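PDB 3N0U: probable N-glycosylase/DNA lyase from Thermotoga maritima, which is probably a DNA glycosylase of the helix-hairpin-helix superfamily, built of helices and connecting loops. Local coordinates for residues Phe130-Arg133 / Gly139-Glu142; Lys117-Val120 / Gln126-Glu129; Phe146-Gly151 / Phe205-Trp210. All coordinates share one frame; numbering follows the deposited sequence.

Contact 1. Residues Phe130-Arg133 / Gly139-Glu142. With NA (sodium ion), chain D.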
# COMPACT_ATOMS: atom_id res chain seq x y z
N PHE A 130 -14.93 2.15 -1.28
CA PHE A 130 -15.19 2.35 -2.70
C PHE A 130 -14.23 1.58 -3.58
O PHE A 130 -14.63 0.94 -4.53
CB PHE A 130 -15.13 3.83 -3.08
CG PHE A 130 -15.29 4.07 -4.55
CD1 PHE A 130 -14.18 4.09 -5.38
CD2 PHE A 130 -16.55 4.21 -5.11
CE1 PHE A 130 -14.33 4.28 -6.75
CE2 PHE A 130 -16.70 4.41 -6.48
CZ PHE A 130 -15.60 4.44 -7.29
N LEU A 131 -12.95 1.66 -3.26
CA LEU A 131 -11.93 1.02 -4.06
C LEU A 131 -12.03 -0.49 -3.95
O LEU A 131 -11.85 -1.19 -4.94
CB LEU A 131 -10.55 1.49 -3.63
CG LEU A 131 -10.23 2.93 -3.98
CD1 LEU A 131 -9.00 3.38 -3.21
CD2 LEU A 131 -10.05 3.13 -5.50
N VAL A 132 -12.29 -1.00 -2.76
CA VAL A 132 -12.48 -2.43 -2.61
C VAL A 132 -13.60 -2.92 -3.52
O VAL A 132 -13.46 -3.95 -4.21
CB VAL A 132 -12.80 -2.81 -1.16
CG1 VAL A 132 -13.20 -4.27 -1.07
CG2 VAL A 132 -11.59 -2.55 -0.28
N ARG A 133 -14.71 -2.20 -3.56
CA ARG A 133 -15.84 -2.66 -4.35
C ARG A 133 -15.66 -2.45 -5.86
O ARG A 133 -16.13 -3.26 -6.66
CB ARG A 133 -17.13 -1.98 -3.90
CG ARG A 133 -18.37 -2.50 -4.65
CD ARG A 133 -19.65 -1.88 -4.13
NE ARG A 133 -19.78 -2.07 -2.70
CZ ARG A 133 -20.35 -3.13 -2.12
NH1 ARG A 133 -20.84 -4.11 -2.86
NH2 ARG A 133 -20.41 -3.19 -0.79
N GLY A 139 -8.04 -5.07 -3.23
CA GLY A 139 -8.80 -5.45 -2.05
C GLY A 139 -8.52 -4.53 -0.87
O GLY A 139 -8.02 -3.42 -1.03
N TRP A 140 -8.83 -5.00 0.33
CA TRP A 140 -8.69 -4.16 1.51
C TRP A 140 -7.25 -3.67 1.71
O TRP A 140 -7.02 -2.50 1.98
CB TRP A 140 -9.20 -4.90 2.75
CG TRP A 140 -10.67 -5.03 2.68
CD1 TRP A 140 -11.38 -6.09 2.19
CD2 TRP A 140 -11.62 -4.04 3.04
NE1 TRP A 140 -12.73 -5.82 2.25
CE2 TRP A 140 -12.90 -4.56 2.76
CE3 TRP A 140 -11.52 -2.75 3.58
CZ2 TRP A 140 -14.06 -3.85 3.00
CZ3 TRP A 140 -12.68 -2.05 3.83
CH2 TRP A 140 -13.93 -2.59 3.52
N LYS A 141 -6.30 -4.57 1.53
CA LYS A 141 -4.90 -4.25 1.75
C LYS A 141 -4.41 -3.26 0.70
O LYS A 141 -3.74 -2.28 1.02
CB LYS A 141 -4.06 -5.53 1.67
CG LYS A 141 -2.58 -5.35 1.81
CD LYS A 141 -1.87 -6.64 1.39
CE LYS A 141 -1.66 -6.70 -0.11
NZ LYS A 141 -1.80 -8.08 -0.63
N GLU A 142 -4.72 -3.53 -0.56
CA GLU A 142 -4.21 -2.71 -1.64
C GLU A 142 -4.87 -1.33 -1.67
O GLU A 142 -4.24 -0.36 -2.07
CB GLU A 142 -4.40 -3.43 -2.98
CG GLU A 142 -3.69 -4.79 -3.09
CD GLU A 142 -4.40 -6.02 -2.38
OE1 GLU A 142 -5.59 -5.98 -1.95
OE2 GLU A 142 -3.72 -7.07 -2.29
NA NA D . -11.70 -4.20 -5.74
O HOH W 1 -13.67 -4.94 -7.35
O HOH W 2 -10.70 -6.51 -5.93
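V132 sets CG1 anti to its backbone N (chi1 172°) and CG2 beside that nitrogen; this turns both methyls to the indole of W140. The W140 CA-CB bond leads away from V132. Its chi1 of -70° puts CG beside the backbone N, and the ring returns over the valine. This is the helix-hairpin-helix motif: helix 124-134, a tight hairpin, then helix 140-148.

V132 CG2 lies under one ring face, 3.8 Å from the centroid of the six-membered ring of W140 and 19° off its normal. This is a CH-pi contact. V132 CG1 sits farther along, 3.7 Å from W140 NE1. V132 CG2 also touches the hairpin backbone, 3.7 Å from G139 C. The two side chains cross at about a right angle.

G139 is the N-cap of helix 140-148. G139 N donates to E142 OE1 (2.9 Å), meeting it from above the carboxylate plane. The other oxygen, E142 OE2, takes a salt bridge from K141 NZ.

Carbonyls at the end of helix 124-134 and in the hairpin also hold a sodium ion, bound by the O atoms of V132, A135 and I138 and by two waters. Helix-hairpin-helix hairpins commonly bind a cation in this way. V132 thus works on both sides: its methyls pack on W140, while V132 O lies 2.4 Å from the sodium ion.

Contact 2. Residues Lys117-Val120 / Gln126-Glu129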
# COMPACT_ATOMS: atom_id res chain seq x y z
N LYS A 117 -8.99 12.11 -7.62
CA LYS A 117 -8.63 13.26 -6.79
C LYS A 117 -9.63 13.41 -5.65
O LYS A 117 -9.26 13.62 -4.50
CB LYS A 117 -8.57 14.56 -7.61
CG LYS A 117 -7.36 14.62 -8.54
CD LYS A 117 -7.24 15.96 -9.27
CE LYS A 117 -6.80 17.07 -8.33
NZ LYS A 117 -6.68 18.36 -9.06
N ASN A 118 -10.91 13.26 -5.97
CA ASN A 118 -11.93 13.36 -4.94
C ASN A 118 -11.79 12.21 -3.93
O ASN A 118 -11.91 12.43 -2.73
CB ASN A 118 -13.31 13.40 -5.57
CG ASN A 118 -14.40 13.64 -4.55
OD1 ASN A 118 -14.76 12.75 -3.79
ND2 ASN A 118 -14.93 14.86 -4.52
N LEU A 119 -11.51 11.00 -4.40
CA LEU A 119 -11.38 9.85 -3.50
C LEU A 119 -10.25 10.08 -2.52
O LEU A 119 -10.37 9.77 -1.34
CB LEU A 119 -11.10 8.55 -4.26
CG LEU A 119 -12.28 7.81 -4.87
CD1 LEU A 119 -11.77 6.76 -5.83
CD2 LEU A 119 -13.14 7.20 -3.78
N VAL A 120 -9.13 10.59 -3.01
CA VAL A 120 -7.96 10.73 -2.17
C VAL A 120 -8.16 11.80 -1.10
O VAL A 120 -7.55 11.76 -0.02
CB VAL A 120 -6.70 10.97 -3.02
CG1 VAL A 120 -5.55 11.41 -2.16
CG2 VAL A 120 -6.39 9.69 -3.79
N GLN A 126 -14.24 5.66 3.83
CA GLN A 126 -15.24 5.53 2.77
C GLN A 126 -14.55 5.32 1.42
O GLN A 126 -15.00 4.52 0.60
CB GLN A 126 -16.16 6.74 2.74
CG GLN A 126 -16.95 6.92 4.02
CD GLN A 126 -17.91 8.07 3.94
OE1 GLN A 126 -18.08 8.66 2.88
NE2 GLN A 126 -18.54 8.39 5.05
N SER A 127 -13.45 6.03 1.19
CA SER A 127 -12.71 5.86 -0.06
C SER A 127 -12.17 4.45 -0.20
O SER A 127 -12.20 3.87 -1.27
CB SER A 127 -11.58 6.89 -0.16
OG SER A 127 -12.16 8.18 -0.27
N ARG A 128 -11.70 3.87 0.90
CA ARG A 128 -11.20 2.50 0.85
C ARG A 128 -12.34 1.54 0.48
O ARG A 128 -12.14 0.65 -0.34
CB ARG A 128 -10.56 2.09 2.17
CG ARG A 128 -10.29 0.59 2.25
CD ARG A 128 -9.34 0.26 3.38
NE ARG A 128 -9.97 0.55 4.66
CZ ARG A 128 -9.34 0.59 5.82
NH1 ARG A 128 -8.04 0.38 5.88
NH2 ARG A 128 -10.03 0.84 6.92
N GLU A 129 -13.52 1.73 1.06
CA GLU A 129 -14.67 0.88 0.76
C GLU A 129 -14.97 0.95 -0.74
O GLU A 129 -15.25 -0.06 -1.38
CB GLU A 129 -15.91 1.32 1.54
CG GLU A 129 -15.89 0.93 3.01
CD GLU A 129 -17.09 1.48 3.79
OE1 GLU A 129 -18.01 2.06 3.18
OE2 GLU A 129 -17.10 1.35 5.04
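The contact between L119 and S127 rests on one hydrogen bond and a few van der Waals contacts. The hydrogen bond runs from side chain to backbone. S127 OG donates to L119 O at 2.6 Å, a short bond. The hydroxyl lies in the carbonyl plane, on a lone pair, with a C=O...OG angle of 128°. The S127 chi1 of -66° turns OG beside its own backbone N, anti to the carbonyl carbon. From there OG leans out toward helix 116-121. It also makes a weak hydrogen bond to D123 O. L119 lies in the last turn of helix 116-121, and the serine gives its carbonyl O a side-chain donor from the next helix.

The van der Waals contacts sit around this bond. S127 CB comes within 3.3 Å of L119 O, and L119 CD2 lies 3.8 Å from S127 OG. L119 CD2 to S127 CB, at 4.0 Å, is a carbon-to-carbon contact. The backbones are close here, with the CA atoms of L119 and S127 5.4 Å apart.

Charged bonds belong to the other faces of helix 124-134. R128 NH1 pairs with E188 and also donates to S144 OG, and E129 OE2 pairs with K181.

The arrangement is the close packing of two consecutive helices. It fastens the short helix 116-121 to helix 124-134, the first helix of the helix-hairpin-helix motif in this glycosylase fold.

Contact 3. Residues Phe146-Gly151 / Phe205-Trp210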
# COMPACT_ATOMS: atom_id res chain seq x y z
N PHE A 146 -2.80 2.12 -1.49
CA PHE A 146 -2.97 3.24 -2.40
C PHE A 146 -3.21 4.54 -1.62
O PHE A 146 -2.55 5.57 -1.86
CB PHE A 146 -4.13 2.98 -3.38
CG PHE A 146 -4.56 4.19 -4.17
CD1 PHE A 146 -3.76 4.70 -5.17
CD2 PHE A 146 -5.75 4.81 -3.90
CE1 PHE A 146 -4.14 5.80 -5.89
CE2 PHE A 146 -6.13 5.93 -4.61
CZ PHE A 146 -5.32 6.41 -5.60
N LEU A 147 -4.17 4.52 -0.71
CA LEU A 147 -4.50 5.73 0.02
C LEU A 147 -3.30 6.25 0.84
O LEU A 147 -2.96 7.44 0.80
CB LEU A 147 -5.76 5.52 0.87
CG LEU A 147 -7.04 5.37 0.03
CD1 LEU A 147 -8.19 4.85 0.86
CD2 LEU A 147 -7.42 6.70 -0.63
N ARG A 148 -2.61 5.35 1.52
CA ARG A 148 -1.43 5.73 2.27
C ARG A 148 -0.39 6.38 1.36
O ARG A 148 0.25 7.38 1.74
CB ARG A 148 -0.84 4.48 2.94
CG ARG A 148 0.18 4.75 4.04
CD ARG A 148 1.57 5.16 3.53
NE ARG A 148 2.16 4.20 2.60
CZ ARG A 148 2.89 3.15 2.95
NH1 ARG A 148 3.10 2.88 4.22
NH2 ARG A 148 3.37 2.34 2.02
N ASN A 149 -0.21 5.81 0.16
CA ASN A 149 0.77 6.31 -0.79
C ASN A 149 0.40 7.68 -1.40
O ASN A 149 1.19 8.28 -2.12
CB ASN A 149 1.09 5.29 -1.88
CG ASN A 149 2.02 4.19 -1.40
OD1 ASN A 149 2.20 3.99 -0.22
ND2 ASN A 149 2.60 3.48 -2.32
N THR A 150 -0.80 8.17 -1.10
CA THR A 150 -1.19 9.52 -1.49
C THR A 150 -1.20 10.47 -0.28
O THR A 150 -1.65 11.60 -0.38
CB THR A 150 -2.60 9.55 -2.15
OG1 THR A 150 -3.62 9.37 -1.16
CG2 THR A 150 -2.70 8.50 -3.21
N GLY A 151 -0.70 9.98 0.85
CA GLY A 151 -0.53 10.80 2.04
C GLY A 151 -1.46 10.49 3.20
O GLY A 151 -1.35 11.11 4.26
N PHE A 205 3.77 4.33 10.67
CA PHE A 205 4.16 3.17 11.46
C PHE A 205 4.46 2.00 10.53
O PHE A 205 5.42 1.27 10.75
CB PHE A 205 3.04 2.79 12.44
CG PHE A 205 3.43 1.75 13.43
CD1 PHE A 205 4.46 1.98 14.32
CD2 PHE A 205 2.76 0.54 13.49
CE1 PHE A 205 4.82 1.02 15.25
CE2 PHE A 205 3.12 -0.42 14.43
CZ PHE A 205 4.15 -0.17 15.31
N ASP A 206 3.66 1.84 9.50
CA ASP A 206 3.89 0.78 8.51
C ASP A 206 5.32 0.81 7.97
O ASP A 206 5.94 -0.23 7.76
CB ASP A 206 2.93 0.93 7.33
CG ASP A 206 3.17 -0.09 6.25
OD1 ASP A 206 2.72 -1.25 6.40
OD2 ASP A 206 3.80 0.28 5.24
N LEU A 207 5.83 2.01 7.70
CA LEU A 207 7.19 2.12 7.16
C LEU A 207 8.25 1.76 8.18
O LEU A 207 9.27 1.18 7.82
CB LEU A 207 7.44 3.51 6.59
CG LEU A 207 6.53 3.86 5.42
CD1 LEU A 207 6.88 5.26 4.96
CD2 LEU A 207 6.68 2.86 4.27
N TYR A 208 8.02 2.08 9.45
CA TYR A 208 8.94 1.63 10.48
C TYR A 208 8.92 0.10 10.57
O TYR A 208 9.97 -0.52 10.70
CB TYR A 208 8.60 2.28 11.83
CG TYR A 208 8.97 3.74 11.91
CD1 TYR A 208 10.27 4.14 12.17
CD2 TYR A 208 8.01 4.73 11.75
CE1 TYR A 208 10.61 5.48 12.25
CE2 TYR A 208 8.34 6.07 11.81
CZ TYR A 208 9.64 6.43 12.08
OH TYR A 208 10.01 7.74 12.14
N LEU A 209 7.74 -0.51 10.49
CA LEU A 209 7.62 -1.97 10.54
C LEU A 209 8.40 -2.61 9.40
O LEU A 209 9.08 -3.62 9.57
CB LEU A 209 6.16 -2.40 10.46
CG LEU A 209 5.29 -2.12 11.69
CD1 LEU A 209 3.86 -2.53 11.40
CD2 LEU A 209 5.81 -2.86 12.92
N TRP A 210 8.32 -2.01 8.22
CA TRP A 210 9.03 -2.60 7.08
C TRP A 210 10.53 -2.41 7.13
O TRP A 210 11.28 -3.22 6.59
CB TRP A 210 8.47 -2.08 5.75
CG TRP A 210 7.42 -2.99 5.20
CD1 TRP A 210 6.07 -2.84 5.28
CD2 TRP A 210 7.65 -4.20 4.49
NE1 TRP A 210 5.44 -3.89 4.65
CE2 TRP A 210 6.40 -4.73 4.15
CE3 TRP A 210 8.81 -4.88 4.09
CZ2 TRP A 210 6.26 -5.92 3.44
CZ3 TRP A 210 8.67 -6.06 3.38
CH2 TRP A 210 7.41 -6.57 3.07
O HOH W 3 4.46 -0.30 2.71
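R148 and D206 face each other with their CA atoms 9.6 Å apart, where helix 140-148 closes through a type I turn from R148 to G151. G151, with a positive phi of 110°, is the C-prime residue of a Schellman motif: G151 N bonds to R148 O, and the N of the residue after G151 bonds to L147 O. L147 O also accepts from both the N and the OG1 of T150.

Side chains make the connection. R148 leaves with CG opposite the backbone N, then bends at chi2 (-77°) and chi3, which brings the guanidinium to helix 202-214. R148 NH1 makes a salt bridge to D206 OD2 at 2.9 Å. The bond is tilted a little from the guanidinium plane and meets the carboxylate from above its own plane. The two flat groups are not coplanar.

A water closes a second route: it accepts from R148 NH2 and donates to D206 OD2 at 2.7 Å. Along the NE and NH2 edge of the arginine, R148 NE and R148 NH2 both donate to one atom, N149 OD1, at 2.8 Å and 3.0 Å. That oxygen lies in the guanidinium plane, and the paired grip fixes the rotation of the group. R148 NH1 also bonds to G203 O.

L207 CD2 packs obliquely against R148 NH1 at 3.6 Å. F35 and F38 of helix 13-44 touch the arginine too, so this polar cluster is buried among apolar groups.

The arrangement is a buried interhelical salt bridge. It ties the end of the second helix of the helix-hairpin-helix motif to helix 202-214.

How the contacts relate
The three contacts follow the helix-hairpin-helix motif from its entry to its exit. Contact 2 joins helix 116-121 to the first helix, contact 1 covers the hairpin, and contact 3 fixes the end of the second helix. The centres of contacts 1 and 2 are 10 Å apart, and contact 3 lies 16 Å from each. L119 carries contact 2 into contact 1, with L119 CD1 3.6 Å from F130 CD1. L131 CD1 lies 3.6 Å from F146 CD2, and S127 CB lies 4.1 Å from L147 CD1. The sodium ion belongs to contact 1 and is about 11 Å from the L119 side chain.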